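Local coordinates for protein PpBBE-like 1 D396N (Physcomitrella patens subsp. patens, PDB 6EO5) that is an FAD-dependent cellobiose oxidase of the berberine bridge enzyme-like family, whose flavin is held by two covalent links, at residues K15-K20 with A63-K68; A39-E44 with N329-K334; S82-S87 with Y431-M436. All coordinates share one frame; numbering follows the deposited sequence.

Contact 1 of 3, residues K15-K20 with A63-K68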
loop_
_atom_site.group_PDB
_atom_site.type_symbol
_atom_site.label_atom_id
_atom_site.label_comp_id
_atom_site.label_asym_id
_atom_site.label_seq_id
_atom_site.Cartn_x
_atom_site.Cartn_y
_atom_site.Cartn_z
ATOM N N LYS A 15 19.057 11.185 -24.086
ATOM C CA LYS A 15 18.171 11.082 -25.247
ATOM C C LYS A 15 18.731 10.095 -26.256
ATOM O O LYS A 15 18.027 9.199 -26.732
ATOM C CB LYS A 15 17.978 12.446 -25.922
ATOM C CG LYS A 15 17.154 13.443 -25.142
ATOM C CD LYS A 15 16.829 14.704 -25.948
ATOM C CE LYS A 15 16.472 15.866 -25.010
ATOM N NZ LYS A 15 15.959 17.073 -25.719
ATOM N N GLN A 16 20.011 10.245 -26.592
ATOM C CA GLN A 16 20.624 9.355 -27.569
ATOM C C GLN A 16 20.621 7.913 -27.075
ATOM O O GLN A 16 20.245 6.990 -27.810
ATOM C CB GLN A 16 22.045 9.828 -27.866
ATOM C CG GLN A 16 22.096 11.213 -28.451
ATOM C CD GLN A 16 23.505 11.669 -28.730
ATOM O OE1 GLN A 16 24.455 11.251 -28.053
ATOM N NE2 GLN A 16 23.658 12.524 -29.743
ATOM N N CYS A 17 21.026 7.703 -25.821
ATOM C CA CYS A 17 21.129 6.345 -25.302
ATOM C C CYS A 17 19.770 5.653 -25.298
ATOM O O CYS A 17 19.612 4.566 -25.867
ATOM C CB CYS A 17 21.740 6.365 -23.903
ATOM S SG CYS A 17 22.210 4.717 -23.342
ATOM N N LEU A 18 18.766 6.274 -24.667
ATOM C CA LEU A 18 17.445 5.646 -24.588
ATOM C C LEU A 18 16.824 5.456 -25.967
ATOM O O LEU A 18 16.059 4.506 -26.176
ATOM C CB LEU A 18 16.508 6.474 -23.705
ATOM C CG LEU A 18 16.888 6.666 -22.234
ATOM C CD1 LEU A 18 16.096 7.825 -21.666
ATOM C CD2 LEU A 18 16.648 5.400 -21.433
ATOM N N ALA A 19 17.136 6.345 -26.916
ATOM C CA ALA A 19 16.579 6.215 -28.260
ATOM C C ALA A 19 16.969 4.892 -28.911
ATOM O O ALA A 19 16.219 4.376 -29.744
ATOM C CB ALA A 19 17.021 7.392 -29.128
ATOM N N LYS A 20 18.126 4.325 -28.544
ATOM C CA LYS A 20 18.520 3.019 -29.068
ATOM C C LYS A 20 17.488 1.951 -28.727
ATOM O O LYS A 20 17.193 1.077 -29.551
ATOM C CB LYS A 20 19.889 2.605 -28.518
ATOM C CG LYS A 20 21.043 3.572 -28.786
ATOM C CD LYS A 20 22.371 2.951 -28.336
ATOM C CE LYS A 20 23.508 3.965 -28.330
ATOM N NZ LYS A 20 23.688 4.605 -29.665
ATOM N N ALA A 63 16.916 1.072 -20.274
ATOM C CA ALA A 63 16.875 2.163 -19.302
ATOM C C ALA A 63 17.889 1.946 -18.183
ATOM O O ALA A 63 18.588 2.882 -17.781
ATOM C CB ALA A 63 15.459 2.310 -18.737
ATOM N N VAL A 64 17.997 0.713 -17.683
ATOM C CA VAL A 64 18.952 0.423 -16.618
ATOM C C VAL A 64 20.381 0.604 -17.118
ATOM O O VAL A 64 21.249 1.113 -16.397
ATOM C CB VAL A 64 18.718 -0.996 -16.070
ATOM C CG1 VAL A 64 19.825 -1.390 -15.099
ATOM C CG2 VAL A 64 17.351 -1.083 -15.401
ATOM N N PHE A 65 20.650 0.196 -18.358
ATOM C CA PHE A 65 21.984 0.385 -18.911
ATOM C C PHE A 65 22.283 1.867 -19.124
ATOM O O PHE A 65 23.365 2.353 -18.773
ATOM C CB PHE A 65 22.118 -0.396 -20.220
ATOM C CG PHE A 65 23.398 -0.126 -20.959
ATOM C CD1 PHE A 65 24.547 -0.845 -20.670
ATOM C CD2 PHE A 65 23.455 0.855 -21.942
ATOM C CE1 PHE A 65 25.726 -0.586 -21.345
ATOM C CE2 PHE A 65 24.630 1.115 -22.618
ATOM C CZ PHE A 65 25.765 0.396 -22.321
ATOM N N CYS A 66 21.326 2.603 -19.695
ATOM C CA CYS A 66 21.560 4.004 -20.030
ATOM C C CYS A 66 21.709 4.875 -18.792
ATOM O O CYS A 66 22.437 5.875 -18.822
ATOM C CB CYS A 66 20.421 4.532 -20.900
ATOM S SG CYS A 66 20.480 3.922 -22.599
ATOM N N ALA A 67 21.009 4.543 -17.711
ATOM C CA ALA A 67 21.135 5.354 -16.510
ATOM C C ALA A 67 22.507 5.178 -15.888
ATOM O O ALA A 67 23.090 6.140 -15.373
ATOM C CB ALA A 67 20.036 4.999 -15.514
ATOM N N LYS A 68 23.042 3.954 -15.935
ATOM C CA LYS A 68 24.386 3.704 -15.427
ATOM C C LYS A 68 25.432 4.436 -16.257
ATOM O O LYS A 68 26.423 4.939 -15.717
ATOM C CB LYS A 68 24.667 2.201 -15.415
ATOM C CG LYS A 68 23.860 1.427 -14.402
ATOM C CD LYS A 68 24.350 -0.002 -14.277
ATOM C CE LYS A 68 23.931 -0.846 -15.464
ATOM N NZ LYS A 68 24.621 -2.165 -15.436
#
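Ala63 meets Leu18 through one branch of the leucine, whose CD2 methyl comes to 3.9 Å from Ala63 CA and rests beside its CB. Leu18 sets CG anti to its carbonyl carbon (chi1 -62°), and the end of the side chain comes nearer helix 57-70 than its start, CD2 making the contact. Leu95 of strand 95-98 touches both side chains, so this pair closes over the sheet below. Two residues on, Phe65 presents the edge of its ring to the disulfide: Cys17 SG lies 4.3 Å from Phe65 CD2, close to the ring plane, in an edge-on sulfur-aromatic contact. Cys66 carries the covalent part of the interface. Its SG joins Cys17 SG at 2.0 Å, and the CB-SG-SG-CB torsion of -85° makes the bridge left-handed. Cys17 SG, anti to its own N, and Cys66 SG, anti to its own carbonyl carbon, meet in the gap between the helices. Leu18 CD2 also packs at 3.9 Å against Cys66 CB, so the same methyl lies against Ala63 and the root of the disulfide together. The two helices run nearly antiparallel, their local axes at 160° and 9.2 Å apart. Beyond the bridge, Ala67 turns its methyl to Ile74 of strand 74-77. The arrangement is a nearly antiparallel pair of helices cross-linked by a disulfide, fastening the N-terminal helix 14-21 to helix 57-70 of the FAD-binding domain, on the flank of its small mixed sheet.

Contact 2 of 3, residues A39-E44 with N329-K334. With FAD (flavin-adenine dinucleotide), chain C.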
loop_
_atom_site.group_PDB
_atom_site.type_symbol
_atom_site.label_atom_id
_atom_site.label_comp_id
_atom_site.label_asym_id
_atom_site.label_seq_id
_atom_site.Cartn_x
_atom_site.Cartn_y
_atom_site.Cartn_z
ATOM N N ALA A 39 1.535 12.870 -9.837
ATOM C CA ALA A 39 1.753 11.957 -8.729
ATOM C C ALA A 39 0.600 12.134 -7.752
ATOM O O ALA A 39 -0.052 13.185 -7.716
ATOM C CB ALA A 39 3.098 12.214 -8.025
ATOM N N TYR A 40 0.349 11.097 -6.950
ATOM C CA TYR A 40 -0.747 11.192 -5.991
ATOM C C TYR A 40 -0.498 12.306 -4.976
ATOM O O TYR A 40 -1.378 13.132 -4.714
ATOM C CB TYR A 40 -0.972 9.854 -5.284
ATOM C CG TYR A 40 -2.068 9.988 -4.269
ATOM C CD1 TYR A 40 -3.401 10.089 -4.676
ATOM C CD2 TYR A 40 -1.782 10.064 -2.909
ATOM C CE1 TYR A 40 -4.416 10.235 -3.759
ATOM C CE2 TYR A 40 -2.783 10.213 -1.992
ATOM C CZ TYR A 40 -4.104 10.298 -2.419
ATOM O OH TYR A 40 -5.113 10.446 -1.494
ATOM N N ASN A 41 0.691 12.343 -4.385
ATOM C CA ASN A 41 1.055 13.422 -3.478
ATOM C C ASN A 41 1.750 14.499 -4.297
ATOM O O ASN A 41 2.741 14.220 -4.974
ATOM C CB ASN A 41 1.955 12.916 -2.351
ATOM C CG ASN A 41 1.953 13.832 -1.136
ATOM O OD1 ASN A 41 1.493 14.979 -1.191
ATOM N ND2 ASN A 41 2.483 13.327 -0.023
ATOM N N LEU A 42 1.213 15.715 -4.271
ATOM C CA LEU A 42 1.809 16.824 -5.005
ATOM C C LEU A 42 2.747 17.657 -4.139
ATOM O O LEU A 42 3.179 18.730 -4.571
ATOM C CB LEU A 42 0.724 17.723 -5.620
ATOM C CG LEU A 42 -0.288 17.141 -6.623
ATOM C CD1 LEU A 42 -1.301 18.195 -6.998
ATOM C CD2 LEU A 42 0.348 16.547 -7.889
ATOM N N ARG A 43 3.081 17.189 -2.932
ATOM C CA ARG A 43 3.885 18.016 -2.041
ATOM C C ARG A 43 5.303 18.195 -2.574
ATOM O O ARG A 43 5.840 19.307 -2.552
ATOM C CB ARG A 43 3.908 17.428 -0.635
ATOM C CG ARG A 43 5.060 17.983 0.201
ATOM C CD ARG A 43 4.881 17.775 1.670
ATOM N NE ARG A 43 4.774 16.363 2.021
ATOM C CZ ARG A 43 5.805 15.525 2.053
ATOM N NH1 ARG A 43 7.011 15.957 1.725
ATOM N NH2 ARG A 43 5.623 14.259 2.397
ATOM N N GLU A 44 5.926 17.128 -3.062
ATOM C CA GLU A 44 7.315 17.181 -3.527
ATOM C C GLU A 44 7.341 16.988 -5.039
ATOM O O GLU A 44 7.451 15.863 -5.528
ATOM C CB GLU A 44 8.171 16.114 -2.849
ATOM C CG GLU A 44 8.239 16.210 -1.348
ATOM C CD GLU A 44 8.877 17.490 -0.888
ATOM O OE1 GLU A 44 9.806 17.979 -1.575
ATOM O OE2 GLU A 44 8.446 18.010 0.161
ATOM N N ASN A 329 -3.626 14.883 -3.913
ATOM C CA ASN A 329 -3.709 15.550 -2.620
ATOM C C ASN A 329 -2.325 16.121 -2.310
ATOM O O ASN A 329 -1.351 15.832 -3.010
ATOM C CB ASN A 329 -4.194 14.562 -1.545
ATOM C CG ASN A 329 -4.564 15.237 -0.228
ATOM O OD1 ASN A 329 -4.770 16.452 -0.170
ATOM N ND2 ASN A 329 -4.663 14.439 0.835
ATOM N N THR A 330 -2.240 16.957 -1.272
ATOM C CA THR A 330 -0.957 17.453 -0.764
ATOM C C THR A 330 -0.929 17.266 0.742
ATOM O O THR A 330 -1.747 17.862 1.453
ATOM C CB THR A 330 -0.727 18.925 -1.112
ATOM O OG1 THR A 330 -0.750 19.074 -2.532
ATOM C CG2 THR A 330 0.622 19.387 -0.587
ATOM N N PHE A 331 0.010 16.455 1.234
ATOM C CA PHE A 331 -0.150 15.940 2.584
ATOM C C PHE A 331 1.167 15.420 3.126
ATOM O O PHE A 331 2.104 15.131 2.377
ATOM C CB PHE A 331 -1.215 14.823 2.629
ATOM C CG PHE A 331 -0.883 13.602 1.786
ATOM C CD1 PHE A 331 -1.270 13.531 0.456
ATOM C CD2 PHE A 331 -0.225 12.507 2.339
ATOM C CE1 PHE A 331 -0.982 12.402 -0.318
ATOM C CE2 PHE A 331 0.067 11.368 1.573
ATOM C CZ PHE A 331 -0.306 11.321 0.246
ATOM N N LYS A 332 1.216 15.306 4.449
ATOM C CA LYS A 332 2.207 14.505 5.149
ATOM C C LYS A 332 1.480 13.359 5.845
ATOM O O LYS A 332 0.449 13.575 6.492
ATOM C CB LYS A 332 2.988 15.351 6.153
ATOM C CG LYS A 332 3.906 14.557 7.064
ATOM C CD LYS A 332 5.055 13.933 6.301
ATOM C CE LYS A 332 5.899 13.101 7.237
ATOM N NZ LYS A 332 6.908 12.311 6.500
ATOM N N ALA A 333 1.996 12.141 5.686
ATOM C CA ALA A 333 1.418 10.955 6.306
ATOM C C ALA A 333 2.443 10.268 7.210
ATOM O O ALA A 333 3.646 10.261 6.923
ATOM C CB ALA A 333 0.907 9.973 5.243
ATOM N N LYS A 334 1.958 9.706 8.318
ATOM C CA LYS A 334 2.765 8.871 9.204
ATOM C C LYS A 334 1.946 7.642 9.584
ATOM O O LYS A 334 0.730 7.602 9.383
ATOM C CB LYS A 334 3.205 9.647 10.455
ATOM C CG LYS A 334 3.875 10.978 10.135
ATOM C CD LYS A 334 4.300 11.768 11.365
ATOM C CE LYS A 334 5.433 11.107 12.122
ATOM N NZ LYS A 334 6.714 11.079 11.356
HETATM P PA FAD C . 4.521 4.017 -6.669
HETATM O O1A FAD C . 4.714 5.443 -6.178
HETATM O O2A FAD C . 4.545 3.932 -8.173
HETATM O O5B FAD C . 5.556 2.962 -6.021
HETATM C C5B FAD C . 5.930 3.031 -4.661
HETATM C C4B FAD C . 7.344 2.497 -4.460
HETATM O O4B FAD C . 7.480 1.229 -5.074
HETATM C C3B FAD C . 8.390 3.398 -5.092
HETATM O O3B FAD C . 9.575 3.308 -4.330
HETATM C C2B FAD C . 8.621 2.752 -6.432
HETATM O O2B FAD C . 9.888 3.063 -6.954
HETATM C C1B FAD C . 8.457 1.273 -6.102
HETATM N N9A FAD C . 8.050 0.540 -7.322
HETATM C C8A FAD C . 6.986 0.832 -8.143
HETATM N N7A FAD C . 6.963 -0.055 -9.160
HETATM C C5A FAD C . 7.998 -0.908 -9.008
HETATM C C6A FAD C . 8.435 -1.981 -9.763
HETATM N N6A FAD C . 7.776 -2.322 -10.865
HETATM N N1A FAD C . 9.545 -2.691 -9.362
HETATM C C2A FAD C . 10.221 -2.317 -8.223
HETATM N N3A FAD C . 9.789 -1.243 -7.474
HETATM C C4A FAD C . 8.694 -0.546 -7.864
HETATM N N1 FAD C . -2.072 0.769 1.136
HETATM C C2 FAD C . -2.670 -0.410 1.594
HETATM O O2 FAD C . -2.009 -1.366 2.051
HETATM N N3 FAD C . -4.048 -0.531 1.524
HETATM C C4 FAD C . -4.820 0.495 1.020
HETATM O O4 FAD C . -6.037 0.356 0.958
HETATM C C4X FAD C . -4.227 1.666 0.570
HETATM N N5 FAD C . -5.002 2.667 0.025
HETATM C C5X FAD C . -4.407 3.676 -0.707
HETATM C C6 FAD C . -5.207 4.602 -1.369
HETATM C C7 FAD C . -4.669 5.575 -2.227
HETATM C C7M FAD C . -5.575 6.552 -2.942
HETATM C C8 FAD C . -3.265 5.674 -2.319
HETATM C C8M FAD C . -2.607 6.773 -3.132
HETATM C C9 FAD C . -2.469 4.787 -1.569
HETATM C C9A FAD C . -3.019 3.766 -0.772
HETATM N N10 FAD C . -2.253 2.897 0.016
HETATM C C10 FAD C . -2.841 1.786 0.589
HETATM C "C1'" FAD C . -0.762 2.959 0.029
HETATM C "C2'" FAD C . -0.218 2.092 -1.102
HETATM O "O2'" FAD C . -0.229 0.717 -0.792
HETATM C "C3'" FAD C . 1.203 2.517 -1.392
HETATM O "O3'" FAD C . 1.139 3.878 -1.743
HETATM C "C4'" FAD C . 1.789 1.662 -2.512
HETATM O "O4'" FAD C . 3.183 1.538 -2.304
HETATM C "C5'" FAD C . 1.472 2.267 -3.878
HETATM O "O5'" FAD C . 2.096 1.588 -4.949
HETATM P P FAD C . 2.182 2.332 -6.382
HETATM O O1P FAD C . 2.749 1.379 -7.408
HETATM O O2P FAD C . 0.879 2.944 -6.823
HETATM O O3P FAD C . 3.093 3.615 -6.048
HETATM O O HOH W 1 -5.046 11.668 0.839
HETATM O O HOH W 2 3.726 12.166 3.173
#
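Asn41 lays its amide flat against the ring of Phe331, the two planes only 3° apart, with Asn41 ND2 over the ring centre. Phe331 CG sits between its backbone N and carbonyl carbon (chi1 62°), which folds the ring back beneath the asparagine. The same amide grips the phenylalanine backbone at both ends: Phe331 N donates to Asn41 OD1 at 3.2 Å, and Asn41 ND2 donates to Phe331 O at 3.0 Å. Phe331 O takes a second bond from Arg43 NE, also 3.0 Å long and nearly straight at 169°. The two donors approach this oxygen from opposite faces of its carbonyl plane. Asn41 OD1 is likewise shared, its second donor being Arg43 N, which closes an Asx turn and fixes the amide's rotation. Alongside, the backbones form a single bridge in which Asn329 N bonds to Tyr40 O at 3.0 Å and Leu42 N to Asn329 O at 2.9 Å. Tyr40 meets Phe331 rim to rim, CE2 to CE1, and one face of the Tyr40 ring receives the flavin methyl C8M, 3.4 Å from Tyr40 CD2. A water joins Tyr40 OH to Asn329 ND2, whose further partner is Ser398 OG. Farther out, the Tyr40 ring stacks with His81, Asn41 ND2 also bonds to Tyr83 O, and the guanidinium of Arg43 is steered by salt bridges to Glu44 and Glu84. Loop 39-44 thus ties the start of edge strand 331-338 of the seven-stranded antiparallel sheet to the dimethylbenzene end of the isoalloxazine, a junction of FAD-binding and substrate-domain elements consistent with the VAO fold.

Contact 3 of 3, residues S82-S87 with Y431-M436. With FAD (flavin-adenine dinucleotide), chain C.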
loop_
_atom_site.group_PDB
_atom_site.type_symbol
_atom_site.label_atom_id
_atom_site.label_comp_id
_atom_site.label_asym_id
_atom_site.label_seq_id
_atom_site.Cartn_x
_atom_site.Cartn_y
_atom_site.Cartn_z
ATOM N N SER A 82 3.132 6.863 -4.080
ATOM C CA SER A 82 4.095 6.913 -2.980
ATOM C C SER A 82 3.893 8.153 -2.126
ATOM O O SER A 82 3.931 9.282 -2.636
ATOM C CB SER A 82 5.522 6.890 -3.517
ATOM O OG SER A 82 6.422 7.383 -2.546
ATOM N N TYR A 83 3.709 7.943 -0.818
ATOM C CA TYR A 83 3.386 9.057 0.070
ATOM C C TYR A 83 4.503 10.084 0.145
ATOM O O TYR A 83 4.254 11.225 0.543
ATOM C CB TYR A 83 3.058 8.549 1.472
ATOM C CG TYR A 83 1.691 7.886 1.594
ATOM C CD1 TYR A 83 0.838 7.768 0.489
ATOM C CD2 TYR A 83 1.259 7.383 2.810
ATOM C CE1 TYR A 83 -0.392 7.169 0.599
ATOM C CE2 TYR A 83 0.034 6.786 2.934
ATOM C CZ TYR A 83 -0.790 6.681 1.835
ATOM O OH TYR A 83 -2.011 6.075 1.987
ATOM N N GLU A 84 5.721 9.706 -0.234
ATOM C CA GLU A 84 6.864 10.606 -0.240
ATOM C C GLU A 84 7.368 10.899 -1.650
ATOM O O GLU A 84 8.489 11.387 -1.811
ATOM C CB GLU A 84 7.989 10.022 0.613
ATOM C CG GLU A 84 7.660 9.903 2.090
ATOM C CD GLU A 84 7.773 11.224 2.828
ATOM O OE1 GLU A 84 7.467 12.275 2.231
ATOM O OE2 GLU A 84 8.171 11.216 4.013
ATOM N N ASP A 85 6.571 10.601 -2.675
ATOM C CA ASP A 85 6.940 10.872 -4.064
ATOM C C ASP A 85 8.216 10.147 -4.479
ATOM O O ASP A 85 8.966 10.628 -5.329
ATOM C CB ASP A 85 7.065 12.373 -4.318
ATOM C CG ASP A 85 5.730 13.057 -4.271
ATOM O OD1 ASP A 85 4.784 12.526 -4.881
ATOM O OD2 ASP A 85 5.600 14.099 -3.602
ATOM N N TYR A 86 8.444 8.961 -3.918
ATOM C CA TYR A 86 9.657 8.216 -4.217
ATOM C C TYR A 86 9.662 7.625 -5.623
ATOM O O TYR A 86 10.726 7.222 -6.103
ATOM C CB TYR A 86 9.856 7.100 -3.192
ATOM C CG TYR A 86 10.311 7.563 -1.821
ATOM C CD1 TYR A 86 10.943 8.796 -1.639
ATOM C CD2 TYR A 86 10.114 6.761 -0.705
ATOM C CE1 TYR A 86 11.370 9.205 -0.368
ATOM C CE2 TYR A 86 10.527 7.156 0.557
ATOM C CZ TYR A 86 11.160 8.371 0.727
ATOM O OH TYR A 86 11.571 8.745 1.991
ATOM N N SER A 87 8.511 7.529 -6.286
ATOM C CA SER A 87 8.518 7.064 -7.668
ATOM C C SER A 87 8.734 8.208 -8.654
ATOM O O SER A 87 8.755 7.971 -9.867
ATOM C CB SER A 87 7.227 6.299 -7.986
ATOM O OG SER A 87 6.083 7.084 -7.720
ATOM N N TYR A 431 2.784 3.112 4.010
ATOM C CA TYR A 431 2.543 4.501 4.412
ATOM C C TYR A 431 3.874 5.236 4.609
ATOM O O TYR A 431 4.114 5.899 5.615
ATOM C CB TYR A 431 1.677 4.542 5.669
ATOM C CG TYR A 431 0.348 3.837 5.511
ATOM C CD1 TYR A 431 -0.249 3.704 4.260
ATOM C CD2 TYR A 431 -0.316 3.303 6.611
ATOM C CE1 TYR A 431 -1.466 3.059 4.103
ATOM C CE2 TYR A 431 -1.540 2.652 6.465
ATOM C CZ TYR A 431 -2.107 2.530 5.203
ATOM O OH TYR A 431 -3.325 1.884 5.044
ATOM N N ILE A 432 4.741 5.127 3.599
ATOM C CA ILE A 432 6.154 5.481 3.719
ATOM C C ILE A 432 6.360 6.893 4.288
ATOM O O ILE A 432 5.663 7.856 3.933
ATOM C CB ILE A 432 6.822 5.294 2.341
ATOM C CG1 ILE A 432 8.336 5.194 2.481
ATOM C CG2 ILE A 432 6.408 6.382 1.360
ATOM C CD1 ILE A 432 8.763 4.068 3.392
ATOM N N ASP A 433 7.331 7.011 5.196
ATOM C CA ASP A 433 7.531 8.207 6.020
ATOM C C ASP A 433 9.028 8.443 6.152
ATOM O O ASP A 433 9.730 7.634 6.769
ATOM C CB ASP A 433 6.881 8.019 7.395
ATOM C CG ASP A 433 7.062 9.221 8.337
ATOM O OD1 ASP A 433 7.756 10.226 8.005
ATOM O OD2 ASP A 433 6.493 9.134 9.445
ATOM N N ARG A 434 9.514 9.553 5.586
ATOM C CA ARG A 434 10.952 9.801 5.529
ATOM C C ARG A 434 11.580 10.004 6.907
ATOM O O ARG A 434 12.803 9.879 7.042
ATOM C CB ARG A 434 11.232 11.014 4.642
ATOM C CG ARG A 434 12.681 11.186 4.262
ATOM C CD ARG A 434 12.822 12.287 3.230
ATOM N NE ARG A 434 14.200 12.509 2.806
ATOM C CZ ARG A 434 14.518 13.095 1.659
ATOM N NH1 ARG A 434 13.554 13.496 0.845
ATOM N NH2 ARG A 434 15.789 13.281 1.322
ATOM N N ASP A 435 10.780 10.303 7.930
ATOM C CA ASP A 435 11.266 10.482 9.293
ATOM C C ASP A 435 11.283 9.197 10.108
ATOM O O ASP A 435 11.649 9.250 11.290
ATOM C CB ASP A 435 10.404 11.495 10.047
ATOM C CG ASP A 435 10.288 12.812 9.336
ATOM O OD1 ASP A 435 11.303 13.279 8.774
ATOM O OD2 ASP A 435 9.166 13.374 9.351
ATOM N N MET A 436 10.842 8.057 9.538
ATOM C CA MET A 436 10.955 6.801 10.269
ATOM C C MET A 436 12.340 6.204 10.038
ATOM O O MET A 436 12.816 6.182 8.898
ATOM C CB MET A 436 9.885 5.804 9.831
ATOM C CG MET A 436 8.448 6.157 10.202
ATOM S SD MET A 436 8.247 6.469 11.962
ATOM C CE MET A 436 8.613 4.903 12.700
HETATM P PA FAD C . 4.521 4.017 -6.669
HETATM O O1A FAD C . 4.714 5.443 -6.178
HETATM O O2A FAD C . 4.545 3.932 -8.173
HETATM O O5B FAD C . 5.556 2.962 -6.021
HETATM C C5B FAD C . 5.930 3.031 -4.661
HETATM C C4B FAD C . 7.344 2.497 -4.460
HETATM O O4B FAD C . 7.480 1.229 -5.074
HETATM C C3B FAD C . 8.390 3.398 -5.092
HETATM O O3B FAD C . 9.575 3.308 -4.330
HETATM C C2B FAD C . 8.621 2.752 -6.432
HETATM O O2B FAD C . 9.888 3.063 -6.954
HETATM C C1B FAD C . 8.457 1.273 -6.102
HETATM N N9A FAD C . 8.050 0.540 -7.322
HETATM C C8A FAD C . 6.986 0.832 -8.143
HETATM N N7A FAD C . 6.963 -0.055 -9.160
HETATM C C5A FAD C . 7.998 -0.908 -9.008
HETATM C C6A FAD C . 8.435 -1.981 -9.763
HETATM N N6A FAD C . 7.776 -2.322 -10.865
HETATM N N1A FAD C . 9.545 -2.691 -9.362
HETATM C C2A FAD C . 10.221 -2.317 -8.223
HETATM N N3A FAD C . 9.789 -1.243 -7.474
HETATM C C4A FAD C . 8.694 -0.546 -7.864
HETATM N N1 FAD C . -2.072 0.769 1.136
HETATM C C2 FAD C . -2.670 -0.410 1.594
HETATM O O2 FAD C . -2.009 -1.366 2.051
HETATM N N3 FAD C . -4.048 -0.531 1.524
HETATM C C4 FAD C . -4.820 0.495 1.020
HETATM O O4 FAD C . -6.037 0.356 0.958
HETATM C C4X FAD C . -4.227 1.666 0.570
HETATM N N5 FAD C . -5.002 2.667 0.025
HETATM C C5X FAD C . -4.407 3.676 -0.707
HETATM C C6 FAD C . -5.207 4.602 -1.369
HETATM C C7 FAD C . -4.669 5.575 -2.227
HETATM C C7M FAD C . -5.575 6.552 -2.942
HETATM C C8 FAD C . -3.265 5.674 -2.319
HETATM C C8M FAD C . -2.607 6.773 -3.132
HETATM C C9 FAD C . -2.469 4.787 -1.569
HETATM C C9A FAD C . -3.019 3.766 -0.772
HETATM N N10 FAD C . -2.253 2.897 0.016
HETATM C C10 FAD C . -2.841 1.786 0.589
HETATM C "C1'" FAD C . -0.762 2.959 0.029
HETATM C "C2'" FAD C . -0.218 2.092 -1.102
HETATM O "O2'" FAD C . -0.229 0.717 -0.792
HETATM C "C3'" FAD C . 1.203 2.517 -1.392
HETATM O "O3'" FAD C . 1.139 3.878 -1.743
HETATM C "C4'" FAD C . 1.789 1.662 -2.512
HETATM O "O4'" FAD C . 3.183 1.538 -2.304
HETATM C "C5'" FAD C . 1.472 2.267 -3.878
HETATM O "O5'" FAD C . 2.096 1.588 -4.949
HETATM P P FAD C . 2.182 2.332 -6.382
HETATM O O1P FAD C . 2.749 1.379 -7.408
HETATM O O2P FAD C . 0.879 2.944 -6.823
HETATM O O3P FAD C . 3.093 3.615 -6.048
#
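Tyr83 and Ile432 bring their CA atoms to 5.8 Å where two loops meet, each with a type I turn, Ser82-Asp85 and Asp433-Met436. In this VAO-type flavoenzyme the first loop belongs to the FAD-binding domain and the second to the C-terminal berberine-like region, and both line the cofactor pocket. The rings of Tyr83 and Tyr431 point the same way, side by side and nearly coplanar (6°), meeting rim to rim with Tyr83 CE2 3.4 Å from Tyr431 CD1. Together they reach the flavin, Tyr431 CE1 lying 3.8 Å from FAD N1, while Tyr83 OH is hydrogen-bonded to Gln394 OE1. Ile432 packs against both of the next side chains: its CG2 branch lies on Glu84 CG, and CG1 meets the edge of the Tyr86 ring at CE2. Glu84 CB covers a face of that same ring. Bent at its second torsion (chi2 -78°), Glu84 brings OE2 to Arg434 N for a 2.7 Å hydrogen bond along the anti lone pair. Asp433 OD1 stands close to this carboxylate, but Lys332 pairs with both acids and would ease their repulsion. The Asp433 carboxylate also receives Asp435 N in an Asx turn. Over the CB and CG of Arg434 lies Tyr86 OH, itself hydrogen-bonded to Gln466 OE1. Within the loop, Ser82 OG accepts Tyr86 N at 2.9 Å; at the pyrophosphate, FAD O1A is hydrogen-bonded by Ser82 N at 3.0 Å and by Ser87 OG at 2.6 Å.

How the contacts relate
Contacts 2 and 3 form one continuous unit against FAD, their centres about 9 Å apart. Two salt bridges join them, Lys332 NZ to Asp433 OD1 and Arg43 NH2 to Glu84 OE1, both at 2.7 Å, and Ala333 CB packs on Tyr83 CD2. Contact 2 meets the flavin at its methyl end, whereas contact 3 extends from the pyrimidine side of the isoalloxazine to the pyrophosphate. Contact 1 stands apart, its centre about 30 Å from that of contact 2 and 27 Å from that of contact 3. Even so, the side chain of Ala63 is about 12 Å from the cofactor, and helix 57-70 leads through strand 74-77 to loop 82-87.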